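Local structure of periplasmic molybdate-binding protein (Azotobacter vinelandii, 1ATG) at residues 34-46 and 52-66. The protein binds molybdate or tungstate in a pocket between its two domains, probably as the periplasmic receptor of an ABC transporter for molybdate. Numbering follows the deposited sequence. Where two conformers were deposited one is given.
Sequences GSSGPVYAQIVNG and FFSADEKSPEKLDNQ. With WO4 (tungstate(VI)ion), chain B; EDO (1,2-ethanediol), chain F.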
ATOM      1  N   GLY A  34       9.546   1.167   0.330  1.00  7.27           N
ATOM      2  CA  GLY A  34       9.749   1.009  -1.111  1.00  7.27           C
ATOM      3  C   GLY A  34       8.593   0.175  -1.639  1.00  7.24           C
ATOM      4  O   GLY A  34       7.706  -0.206  -0.847  1.00  7.37           O
ATOM      5  N   SER A  35       8.523  -0.084  -2.934  1.00  6.26           N
ATOM      6  CA  SER A  35       7.501  -0.940  -3.502  0.60  7.33           C
ATOM      7  C   SER A  35       7.724  -2.357  -2.982  1.00  6.12           C
ATOM      8  O   SER A  35       8.881  -2.755  -2.736  1.00  7.30           O
ATOM      9  CB  SER A  35       7.570  -0.916  -5.028  0.60 10.17           C
ATOM     10  OG  SER A  35       7.011   0.304  -5.486  0.60 10.88           O
ATOM     11  N   SER A  36       6.665  -3.139  -2.922  1.00  6.54           N
ATOM     12  CA  SER A  36       6.748  -4.480  -2.365  1.00  6.12           C
ATOM     13  C   SER A  36       7.734  -5.385  -3.080  1.00  6.60           C
ATOM     14  O   SER A  36       8.504  -6.113  -2.435  1.00  7.20           O
ATOM     15  CB  SER A  36       5.358  -5.140  -2.384  1.00  6.37           C
ATOM     16  OG  SER A  36       4.469  -4.430  -1.521  1.00  5.42           O
ATOM     17  N   GLY A  37       7.768  -5.345  -4.407  1.00  7.15           N
ATOM     18  CA  GLY A  37       8.670  -6.175  -5.205  1.00  8.73           C
ATOM     19  C   GLY A  37      10.124  -5.910  -4.866  1.00  8.62           C
ATOM     20  O   GLY A  37      10.878  -6.809  -4.460  1.00  9.78           O
ATOM     21  N   PRO A  38      10.582  -4.683  -5.043  1.00  8.13           N
ATOM     22  CA  PRO A  38      11.962  -4.319  -4.750  1.00  8.14           C
ATOM     23  C   PRO A  38      12.327  -4.590  -3.301  1.00  8.15           C
ATOM     24  O   PRO A  38      13.464  -5.025  -3.024  1.00  9.36           O
ATOM     25  CB  PRO A  38      12.098  -2.853  -5.115  1.00 10.71           C
ATOM     26  CG  PRO A  38      10.913  -2.533  -5.939  1.00 14.23           C
ATOM     27  CD  PRO A  38       9.855  -3.561  -5.678  1.00  9.79           C
ATOM     28  N   VAL A  39      11.416  -4.341  -2.351  1.00  8.02           N
ATOM     29  CA  VAL A  39      11.735  -4.637  -0.949  1.00  7.91           C
ATOM     30  C   VAL A  39      11.929  -6.134  -0.762  1.00  6.87           C
ATOM     31  O   VAL A  39      12.897  -6.528  -0.081  1.00  8.58           O
ATOM     32  CB  VAL A  39      10.677  -4.067   0.003  1.00  8.38           C
ATOM     33  CG1 VAL A  39      10.916  -4.549   1.433  1.00  9.75           C
ATOM     34  CG2 VAL A  39      10.671  -2.552  -0.031  1.00 10.22           C
ATOM     35  N   TYR A  40      11.091  -6.953  -1.354  1.00  7.22           N
ATOM     36  CA  TYR A  40      11.265  -8.400  -1.326  1.00  6.90           C
ATOM     37  C   TYR A  40      12.663  -8.751  -1.855  1.00  8.18           C
ATOM     38  O   TYR A  40      13.360  -9.555  -1.233  1.00  8.47           O
ATOM     39  CB  TYR A  40      10.194  -9.054  -2.204  1.00  9.52           C
ATOM     40  CG  TYR A  40      10.535 -10.479  -2.584  1.00  9.94           C
ATOM     41  CD1 TYR A  40      10.247 -11.529  -1.719  1.00 10.59           C
ATOM     42  CD2 TYR A  40      11.168 -10.779  -3.786  1.00 10.60           C
ATOM     43  CE1 TYR A  40      10.577 -12.834  -2.038  1.00 11.98           C
ATOM     44  CE2 TYR A  40      11.498 -12.078  -4.115  1.00 13.25           C
ATOM     45  CZ  TYR A  40      11.199 -13.100  -3.241  1.00 12.14           C
ATOM     46  OH  TYR A  40      11.538 -14.395  -3.579  1.00 16.26           O
ATOM     47  N   ALA A  41      13.028  -8.173  -3.005  1.00  7.75           N
ATOM     48  CA  ALA A  41      14.337  -8.491  -3.587  1.00  8.30           C
ATOM     49  C   ALA A  41      15.473  -8.058  -2.690  1.00  7.74           C
ATOM     50  O   ALA A  41      16.504  -8.769  -2.622  1.00  8.67           O
ATOM     51  CB  ALA A  41      14.464  -7.883  -4.972  1.00  9.99           C
ATOM     52  N   GLN A  42      15.359  -6.936  -2.010  1.00  8.40           N
ATOM     53  CA  GLN A  42      16.371  -6.478  -1.081  1.00  9.18           C
ATOM     54  C   GLN A  42      16.485  -7.463   0.072  1.00  9.02           C
ATOM     55  O   GLN A  42      17.612  -7.765   0.502  1.00 10.69           O
ATOM     56  CB  GLN A  42      16.038  -5.093  -0.533  0.50 10.44           C
ATOM     57  CG  GLN A  42      16.233  -3.949  -1.516  0.50 14.66           C
ATOM     58  CD  GLN A  42      15.712  -2.637  -0.964  0.50 14.91           C
ATOM     59  OE1 GLN A  42      16.470  -1.708  -0.697  0.50 18.68           O
ATOM     60  NE2 GLN A  42      14.397  -2.560  -0.789  0.50 17.43           N
ATOM     61  N   ILE A  43      15.364  -7.964   0.588  1.00  9.30           N
ATOM     62  CA  ILE A  43      15.413  -8.936   1.686  1.00  9.38           C
ATOM     63  C   ILE A  43      16.093 -10.216   1.234  1.00  9.13           C
ATOM     64  O   ILE A  43      16.912 -10.751   2.011  1.00 10.72           O
ATOM     65  CB  ILE A  43      14.016  -9.171   2.283  1.00 10.55           C
ATOM     66  CG1 ILE A  43      13.560  -7.878   2.971  1.00 10.95           C
ATOM     67  CG2 ILE A  43      14.018 -10.344   3.255  1.00 10.84           C
ATOM     68  CD1 ILE A  43      12.078  -7.836   3.316  1.00 12.20           C
ATOM     69  N   VAL A  44      15.749 -10.737   0.069  1.00  9.15           N
ATOM     70  CA  VAL A  44      16.394 -11.943  -0.457  1.00  9.97           C
ATOM     71  C   VAL A  44      17.885 -11.685  -0.640  1.00 10.04           C
ATOM     72  O   VAL A  44      18.698 -12.612  -0.477  1.00 13.02           O
ATOM     73  CB  VAL A  44      15.769 -12.374  -1.794  1.00 12.93           C
ATOM     74  CG1 VAL A  44      16.571 -13.471  -2.495  1.00 14.85           C
ATOM     75  CG2 VAL A  44      14.327 -12.842  -1.630  1.00 12.29           C
ATOM     76  N   ASN A  45      18.280 -10.455  -0.938  1.00  9.28           N
ATOM     77  CA  ASN A  45      19.664 -10.042  -1.064  1.00  9.98           C
ATOM     78  C   ASN A  45      20.270  -9.637   0.270  1.00 10.20           C
ATOM     79  O   ASN A  45      21.245  -8.900   0.356  1.00 11.36           O
ATOM     80  CB  ASN A  45      19.773  -8.896  -2.079  1.00  9.16           C
ATOM     81  CG  ASN A  45      21.198  -8.602  -2.511  1.00  9.02           C
ATOM     82  OD1 ASN A  45      21.959  -9.552  -2.748  1.00  8.20           O
ATOM     83  ND2 ASN A  45      21.559  -7.337  -2.641  1.00  9.14           N
ATOM     84  N   GLY A  46      19.720 -10.121   1.385  1.00 11.14           N
ATOM     85  CA  GLY A  46      20.233  -9.937   2.706  1.00 13.23           C
ATOM     86  C   GLY A  46      20.061  -8.637   3.431  1.00 12.94           C
ATOM     87  O   GLY A  46      20.722  -8.404   4.456  1.00 14.78           O
ATOM     88  N   PHE A  52       8.983  -6.841   7.774  1.00  7.73           N
ATOM     89  CA  PHE A  52       8.563  -6.385   6.458  1.00  7.17           C
ATOM     90  C   PHE A  52       7.028  -6.392   6.387  1.00  6.21           C
ATOM     91  O   PHE A  52       6.403  -7.414   6.592  1.00  7.04           O
ATOM     92  CB  PHE A  52       9.135  -7.294   5.371  1.00  8.43           C
ATOM     93  CG  PHE A  52       8.624  -7.132   3.970  1.00  7.29           C
ATOM     94  CD1 PHE A  52       8.316  -5.913   3.383  1.00  7.40           C
ATOM     95  CD2 PHE A  52       8.473  -8.274   3.197  1.00  8.75           C
ATOM     96  CE1 PHE A  52       7.860  -5.856   2.074  1.00  8.35           C
ATOM     97  CE2 PHE A  52       8.029  -8.211   1.885  1.00  8.66           C
ATOM     98  CZ  PHE A  52       7.725  -6.994   1.320  1.00  8.25           C
ATOM     99  N   PHE A  53       6.482  -5.224   6.024  1.00  6.44           N
ATOM    100  CA  PHE A  53       5.075  -5.047   5.716  1.00  5.72           C
ATOM    101  C   PHE A  53       4.930  -4.962   4.187  1.00  5.39           C
ATOM    102  O   PHE A  53       5.365  -3.975   3.579  1.00  6.16           O
ATOM    103  CB  PHE A  53       4.512  -3.768   6.328  1.00  6.19           C
ATOM    104  CG  PHE A  53       4.412  -3.825   7.825  1.00  6.65           C
ATOM    105  CD1 PHE A  53       3.377  -4.482   8.456  1.00  7.64           C
ATOM    106  CD2 PHE A  53       5.381  -3.213   8.603  1.00 10.81           C
ATOM    107  CE1 PHE A  53       3.294  -4.551   9.831  1.00 11.05           C
ATOM    108  CE2 PHE A  53       5.305  -3.257   9.992  1.00 12.39           C
ATOM    109  CZ  PHE A  53       4.258  -3.929  10.597  1.00 11.07           C
ATOM    110  N   SER A  54       4.363  -6.000   3.599  1.00  5.79           N
ATOM    111  CA  SER A  54       4.154  -5.962   2.149  1.00  6.45           C
ATOM    112  C   SER A  54       2.780  -5.389   1.803  1.00  4.92           C
ATOM    113  O   SER A  54       1.897  -5.362   2.695  1.00  5.49           O
ATOM    114  CB  SER A  54       4.253  -7.381   1.592  1.00  6.91           C
ATOM    115  OG  SER A  54       4.244  -7.330   0.173  1.00  6.66           O
ATOM    116  N   ALA A  55       2.535  -5.049   0.542  1.00  5.15           N
ATOM    117  CA  ALA A  55       1.201  -4.671   0.096  1.00  5.12           C
ATOM    118  C   ALA A  55       0.474  -5.882  -0.487  1.00  4.58           C
ATOM    119  O   ALA A  55      -0.630  -5.719  -0.998  1.00  5.61           O
ATOM    120  CB  ALA A  55       1.263  -3.564  -0.952  1.00  6.45           C
ATOM    121  N   ASP A  56       1.048  -7.079  -0.392  1.00  5.02           N
ATOM    122  CA  ASP A  56       0.416  -8.290  -0.883  1.00  6.47           C
ATOM    123  C   ASP A  56       0.740  -9.454   0.060  1.00  5.51           C
ATOM    124  O   ASP A  56       1.342  -9.314   1.110  1.00  6.54           O
ATOM    125  CB  ASP A  56       0.860  -8.616  -2.308  1.00  6.24           C
ATOM    126  CG  ASP A  56       2.305  -8.991  -2.496  1.00  6.60           C
ATOM    127  OD1 ASP A  56       3.071  -9.202  -1.539  1.00  7.00           O
ATOM    128  OD2 ASP A  56       2.714  -9.046  -3.704  1.00  8.79           O
ATOM    129  N   GLU A  57       0.269 -10.620  -0.343  1.00  6.53           N
ATOM    130  CA  GLU A  57       0.520 -11.884   0.315  1.00  8.18           C
ATOM    131  C   GLU A  57       1.674 -12.603  -0.385  1.00  7.78           C
ATOM    132  O   GLU A  57       2.456 -13.308   0.255  1.00  8.52           O
ATOM    133  CB  GLU A  57      -0.684 -12.820   0.255  1.00  9.59           C
ATOM    134  CG  GLU A  57      -1.993 -12.247   0.746  1.00 11.24           C
ATOM    135  CD  GLU A  57      -3.010 -13.337   1.035  1.00 14.92           C
ATOM    136  OE1 GLU A  57      -2.923 -13.910   2.145  1.00 17.92           O
ATOM    137  OE2 GLU A  57      -3.851 -13.606   0.161  1.00 13.97           O
ATOM    138  N   LYS A  58       1.801 -12.426  -1.695  1.00  8.41           N
ATOM    139  CA  LYS A  58       2.806 -13.128  -2.484  1.00  8.83           C
ATOM    140  C   LYS A  58       4.221 -12.949  -1.974  1.00  8.56           C
ATOM    141  O   LYS A  58       4.921 -13.980  -1.820  1.00  9.86           O
ATOM    142  CB  LYS A  58       2.722 -12.682  -3.954  1.00 10.85           C
ATOM    143  CG  LYS A  58       3.719 -13.350  -4.890  1.00 13.58           C
ATOM    144  CD  LYS A  58       3.686 -12.718  -6.275  1.00 16.08           C
ATOM    145  CE  LYS A  58       4.474 -11.421  -6.316  1.00 20.70           C
ATOM    146  NZ  LYS A  58       4.526 -10.858  -7.698  1.00 24.66           N
ATOM    147  N   SER A  59       4.689 -11.732  -1.723  1.00  7.56           N
ATOM    148  CA  SER A  59       6.077 -11.550  -1.293  1.00  7.60           C
ATOM    149  C   SER A  59       6.325 -12.194   0.054  1.00  8.22           C
ATOM    150  O   SER A  59       7.250 -13.012   0.157  1.00 10.28           O
ATOM    151  CB  SER A  59       6.570 -10.121  -1.418  1.00  8.98           C
ATOM    152  OG  SER A  59       6.869  -9.856  -2.799  1.00 10.02           O
ATOM    153  N   PRO A  60       5.528 -11.940   1.084  1.00  8.73           N
ATOM    154  CA  PRO A  60       5.679 -12.622   2.361  1.00  9.04           C
ATOM    155  C   PRO A  60       5.614 -14.130   2.202  1.00  8.80           C
ATOM    156  O   PRO A  60       6.406 -14.851   2.847  1.00 12.07           O
ATOM    157  CB  PRO A  60       4.515 -12.077   3.194  1.00  9.61           C
ATOM    158  CG  PRO A  60       4.368 -10.686   2.654  1.00  8.58           C
ATOM    159  CD  PRO A  60       4.484 -10.885   1.149  1.00  8.45           C
ATOM    160  N   GLU A  61       4.716 -14.682   1.414  1.00  9.95           N
ATOM    161  CA  GLU A  61       4.610 -16.124   1.191  1.00 11.64           C
ATOM    162  C   GLU A  61       5.877 -16.680   0.556  1.00 11.69           C
ATOM    163  O   GLU A  61       6.402 -17.711   1.026  1.00 14.14           O
ATOM    164  CB  GLU A  61       3.420 -16.462   0.300  1.00 14.34           C
ATOM    165  CG  GLU A  61       2.070 -16.339   0.976  1.00 17.22           C
ATOM    166  CD  GLU A  61       0.891 -16.365   0.027  1.00 23.95           C
ATOM    167  OE1 GLU A  61       1.081 -16.276  -1.201  1.00 23.55           O
ATOM    168  OE2 GLU A  61      -0.256 -16.473   0.521  1.00 23.72           O
ATOM    169  N   LYS A  62       6.431 -16.010  -0.443  1.00 12.61           N
ATOM    170  CA  LYS A  62       7.680 -16.441  -1.064  1.00 13.01           C
ATOM    171  C   LYS A  62       8.828 -16.405  -0.074  1.00 12.64           C
ATOM    172  O   LYS A  62       9.626 -17.363  -0.024  1.00 14.66           O
ATOM    173  CB  LYS A  62       8.003 -15.576  -2.284  1.00 14.07           C
ATOM    174  CG  LYS A  62       7.105 -15.850  -3.476  1.00 17.89           C
ATOM    175  CD  LYS A  62       7.157 -14.748  -4.516  1.00 21.18           C
ATOM    176  CE  LYS A  62       8.446 -14.740  -5.315  1.00 24.74           C
ATOM    177  NZ  LYS A  62       8.572 -13.496  -6.132  1.00 22.58           N
ATOM    178  N   LEU A  63       8.927 -15.375   0.757  1.00 12.28           N
ATOM    179  CA  LEU A  63       9.972 -15.289   1.764  1.00 12.68           C
ATOM    180  C   LEU A  63       9.850 -16.445   2.755  1.00 14.20           C
ATOM    181  O   LEU A  63      10.865 -17.021   3.169  1.00 15.60           O
ATOM    182  CB  LEU A  63       9.908 -13.958   2.518  1.00 12.55           C
ATOM    183  CG  LEU A  63      10.299 -12.736   1.681  1.00  9.92           C
ATOM    184  CD1 LEU A  63       9.971 -11.476   2.461  1.00 11.83           C
ATOM    185  CD2 LEU A  63      11.773 -12.787   1.287  1.00 13.11           C
ATOM    186  N   ASP A  64       8.626 -16.784   3.147  1.00 13.89           N
ATOM    187  CA  ASP A  64       8.400 -17.891   4.075  1.00 17.26           C
ATOM    188  C   ASP A  64       8.846 -19.200   3.438  1.00 19.15           C
ATOM    189  O   ASP A  64       9.597 -19.982   4.039  1.00 19.88           O
ATOM    190  CB  ASP A  64       6.927 -17.949   4.460  1.00 19.74           C
ATOM    191  CG  ASP A  64       6.647 -18.404   5.874  1.00 24.26           C
ATOM    192  OD1 ASP A  64       7.556 -18.946   6.543  1.00 23.75           O
ATOM    193  OD2 ASP A  64       5.498 -18.214   6.337  1.00 24.39           O
ATOM    194  N   ASN A  65       8.424 -19.459   2.206  1.00 19.51           N
ATOM    195  CA  ASN A  65       8.771 -20.661   1.469  1.00 20.86           C
ATOM    196  C   ASN A  65      10.267 -20.807   1.219  1.00 21.83           C
ATOM    197  O   ASN A  65      10.798 -21.923   1.252  1.00 21.90           O
ATOM    198  CB  ASN A  65       8.062 -20.683   0.109  1.00 22.82           C
ATOM    199  CG  ASN A  65       6.560 -20.793   0.204  1.00 26.03           C
ATOM    200  OD1 ASN A  65       6.009 -21.147   1.246  1.00 29.03           O
ATOM    201  ND2 ASN A  65       5.887 -20.472  -0.899  1.00 28.62           N
ATOM    202  N   GLN A  66      10.960 -19.709   0.957  1.00 21.38           N
ATOM    203  CA  GLN A  66      12.381 -19.701   0.671  1.00 21.18           C
ATOM    204  C   GLN A  66      13.275 -19.663   1.902  1.00 19.49           C
ATOM    205  O   GLN A  66      14.502 -19.637   1.771  1.00 21.95           O
ATOM    206  CB  GLN A  66      12.709 -18.500  -0.232  1.00 21.40           C
ATOM    207  CG  GLN A  66      12.057 -18.616  -1.599  1.00 21.92           C
ATOM    208  CD  GLN A  66      11.723 -17.286  -2.240  1.00 23.15           C
ATOM    209  OE1 GLN A  66      12.134 -16.230  -1.766  1.00 22.58           O
ATOM    210  NE2 GLN A  66      10.963 -17.363  -3.327  1.00 23.02           N
TER
HETATM  211  W   WO4 B 250       3.046  -0.590  -2.946  1.00  5.39           W
HETATM  212  O1  WO4 B 250       3.944   0.806  -3.579  1.00  5.04           O
HETATM  213  O2  WO4 B 250       2.365  -0.240  -1.395  1.00  3.47           O
HETATM  214  O3  WO4 B 250       1.720  -1.034  -4.026  1.00  6.63           O
HETATM  215  O4  WO4 B 250       4.100  -2.003  -2.782  1.00  4.45           O
HETATM  216  C1  EDO F 402      13.642   0.172   0.820  0.50 15.93           C
HETATM  217  O1  EDO F 402      14.384  -0.996   1.473  0.50 13.91           O
HETATM  218  C2  EDO F 402      14.433   1.484   0.698  0.50 16.34           C
HETATM  219  O2  EDO F 402      15.731   1.209  -0.135  0.50 18.85           O
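A first torsion of 162° turns CG of Y40 away from the backbone N and carries the ring over to helix 58-65, where K62, L63 and Q66 receive it; S36, whose OG lies beside its own backbone N, reaches A55 instead. The Y40 hydroxyl donates to the amide oxygen of Q66, OH to OE1 2.6 Å, at the ring edge and in the carbonyl plane on a lone pair, the ring and amide planes being steeply inclined. K62 bends at chi3, and its side chain and that of Y40 lie crosswise, with NZ 4.3 Å from the Y40 ring centroid in an off-centre cation-pi contact. L63 and Y40 lie alongside each other pointing opposite ways, L63 CD2 3.5 Å from Y40 CE1, and L63 also touches the methyls of I43 and V44. Cut back to alanine, Y40 would lose its hydroxyl and ring, which is likely to leave the Q66 amide oxygen without this donor, K62 NZ without its aromatic neighbour and a gap between the helices. The axes of helices 36-44 and 58-65 approach to 10.1 Å, with N-to-C directions 15° apart; they are successive helices of the alternating beta-alpha domain of a periplasmic binding protein, joined through strand 51-53. From that strand F52 packs against helix 36-44, with V39 CG1 3.4 Å from its CE1 and I43 CD1 against its CG. At the N-terminal end of helix 36-44, S36 OG accepts from A55 N (2.9 Å, 159°) and donates to tungstate O4, which S36 N also grips; T8, N9, Y117 and V146 also hydrogen-bond to the anion. D56 OD1 ties the 54-59 loop together, accepting from S54 OG and S59 N on opposite faces of its carboxylate plane, the latter a capping bond of 3.0 Å at the start of the second helix.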